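Local coordinates for SPI-1 type 3 secretion system pilotin (Salmonella typhimurium, PDB 6XFJ), which is the pilot lipoprotein required for proper localization of the secretin InvG in the outer membrane during assembly of the type III secretion injectisome, at residues 53-58 with 71-75. Residues are numbered along the deposited sequence; the frame is centred on the assembly and turned at random.
Sequences EFKKVL and TLLAA
The Phe54 ring is sandwiched between two leucines: Leu72 CD2 sits over the centre of one face in a CH-pi contact, 3.8 Å from the ring centroid and 11° off the normal, while Leu58 CD1, one helical turn on from Phe54, covers the opposite face nearer the rim. At the ring edge, in plane, Thr71 OG1 lies 3.4 Å from Phe54 CE1. This is a helix-helix packing in the all-helical pilotin domain of InvH, joining helix 44-59 to helix 68-80; the axes of 53-58 and 71-75 approach to 8.5 Å, their N-to-C directions 121° apart. CG anti to the backbone N (chi1 179°) sets the Phe54 ring between Leu58 and Leu72, with CE1 beside Thr71. Ala75 CB sits 3.6 Å from Phe54 N where the two CA atoms come to 5.0 Å, a closeness consistent with the small side chain. At the other end Val57 CG1 meets Thr71 CG2 at 3.7 Å, and Leu58 CD2 packs against the same threonine. Thr71 OG1 hydrogen-bonds to Ser67 O, just ahead of helix 68-80; no hydrogen bond crosses between 53-58 and 71-75. Ile18 and Phe19 of the second subunit pack on Phe54 and Thr71 respectively, bringing this core to the dimer interface. Glu53 CB packs on Ala75 CB at 3.9 Å, while its carboxylate leads away to a salt bridge in which Lys56 NZ meets OE2 at 3.0 Å on the syn side, tilted out of the carboxylate plane.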
loop_
_atom_site.group_PDB
_atom_site.type_symbol
_atom_site.label_atom_id
_atom_site.label_comp_id
_atom_site.label_asym_id
_atom_site.label_seq_id
_atom_site.Cartn_x
_atom_site.Cartn_y
_atom_site.Cartn_z
ATOM N N GLU B 53 -15.715 7.956 2.460
ATOM C CA GLU B 53 -15.115 8.278 1.140
ATOM C C GLU B 53 -13.976 7.297 0.879
ATOM O O GLU B 53 -13.793 6.881 -0.255
ATOM C CB GLU B 53 -14.625 9.716 1.053
ATOM C CG GLU B 53 -15.631 10.794 0.877
ATOM C CD GLU B 53 -16.592 10.572 -0.270
ATOM O OE1 GLU B 53 -16.164 10.339 -1.419
ATOM O OE2 GLU B 53 -17.765 10.650 -0.010
ATOM N N PHE B 54 -13.212 6.937 1.920
ATOM C CA PHE B 54 -12.095 5.988 1.795
ATOM C C PHE B 54 -12.562 4.600 1.330
ATOM O O PHE B 54 -11.989 4.012 0.419
ATOM C CB PHE B 54 -11.424 5.949 3.167
ATOM C CG PHE B 54 -10.239 5.014 3.291
ATOM C CD1 PHE B 54 -9.097 5.086 2.474
ATOM C CD2 PHE B 54 -10.223 4.130 4.342
ATOM C CE1 PHE B 54 -8.011 4.259 2.716
ATOM C CE2 PHE B 54 -9.141 3.314 4.579
ATOM C CZ PHE B 54 -8.026 3.409 3.781
ATOM N N LYS B 55 -13.659 4.138 1.939
ATOM C CA LYS B 55 -14.234 2.830 1.558
ATOM C C LYS B 55 -14.737 2.907 0.107
ATOM O O LYS B 55 -14.619 1.897 -0.616
ATOM C CB LYS B 55 -15.323 2.471 2.565
ATOM C CG LYS B 55 -14.755 2.032 3.896
ATOM C CD LYS B 55 -15.906 1.844 4.856
ATOM C CE LYS B 55 -15.505 1.641 6.286
ATOM N NZ LYS B 55 -16.709 1.649 7.152
ATOM N N LYS B 56 -15.249 4.047 -0.324
ATOM C CA LYS B 56 -15.637 4.158 -1.750
ATOM C C LYS B 56 -14.406 4.151 -2.656
ATOM O O LYS B 56 -14.423 3.517 -3.718
ATOM C CB LYS B 56 -16.455 5.404 -1.994
ATOM C CG LYS B 56 -17.861 5.330 -1.416
ATOM C CD LYS B 56 -18.757 6.399 -1.930
ATOM C CE LYS B 56 -18.456 7.701 -1.288
ATOM N NZ LYS B 56 -19.177 8.807 -1.971
ATOM N N VAL B 57 -13.356 4.879 -2.277
ATOM C CA VAL B 57 -12.146 4.920 -3.118
ATOM C C VAL B 57 -11.620 3.495 -3.289
ATOM O O VAL B 57 -11.206 3.108 -4.388
ATOM C CB VAL B 57 -11.073 5.812 -2.462
ATOM C CG1 VAL B 57 -9.700 5.613 -3.086
ATOM C CG2 VAL B 57 -11.479 7.279 -2.497
ATOM N N LEU B 58 -11.615 2.732 -2.229
ATOM C CA LEU B 58 -11.002 1.399 -2.291
ATOM C C LEU B 58 -11.817 0.432 -3.150
ATOM O O LEU B 58 -11.280 -0.604 -3.526
ATOM C CB LEU B 58 -10.779 0.858 -0.896
ATOM C CG LEU B 58 -9.749 1.624 -0.066
ATOM C CD1 LEU B 58 -9.691 0.957 1.300
ATOM C CD2 LEU B 58 -8.357 1.684 -0.720
ATOM N N THR B 71 -4.723 6.746 -1.035
ATOM C CA THR B 71 -6.197 6.594 -0.999
ATOM C C THR B 71 -6.827 7.379 0.132
ATOM O O THR B 71 -7.933 7.896 -0.054
ATOM C CB THR B 71 -6.564 5.133 -1.007
ATOM O OG1 THR B 71 -5.937 4.449 0.047
ATOM C CG2 THR B 71 -6.212 4.499 -2.338
ATOM N N LEU B 72 -6.203 7.508 1.283
ATOM C CA LEU B 72 -6.671 8.463 2.322
ATOM C C LEU B 72 -6.683 9.883 1.758
ATOM O O LEU B 72 -7.590 10.645 1.983
ATOM C CB LEU B 72 -5.839 8.344 3.594
ATOM C CG LEU B 72 -6.068 7.112 4.450
ATOM C CD1 LEU B 72 -4.991 6.933 5.473
ATOM C CD2 LEU B 72 -7.449 7.171 5.140
ATOM N N LEU B 73 -5.591 10.236 1.068
ATOM C CA LEU B 73 -5.475 11.612 0.545
ATOM C C LEU B 73 -6.574 11.840 -0.513
ATOM O O LEU B 73 -7.189 12.875 -0.510
ATOM C CB LEU B 73 -4.082 11.822 -0.030
ATOM C CG LEU B 73 -3.706 13.264 -0.346
ATOM C CD1 LEU B 73 -3.665 14.132 0.880
ATOM C CD2 LEU B 73 -2.365 13.306 -1.029
ATOM N N ALA B 74 -6.789 10.856 -1.394
ATOM C CA ALA B 74 -7.907 10.937 -2.367
ATOM C C ALA B 74 -9.262 11.107 -1.664
ATOM O O ALA B 74 -10.053 11.947 -2.104
ATOM C CB ALA B 74 -7.919 9.746 -3.271
ATOM N N ALA B 75 -9.480 10.377 -0.592
ATOM C CA ALA B 75 -10.742 10.478 0.170
ATOM C C ALA B 75 -10.893 11.891 0.745
ATOM O O ALA B 75 -11.963 12.496 0.589
ATOM C CB ALA B 75 -10.755 9.420 1.228
#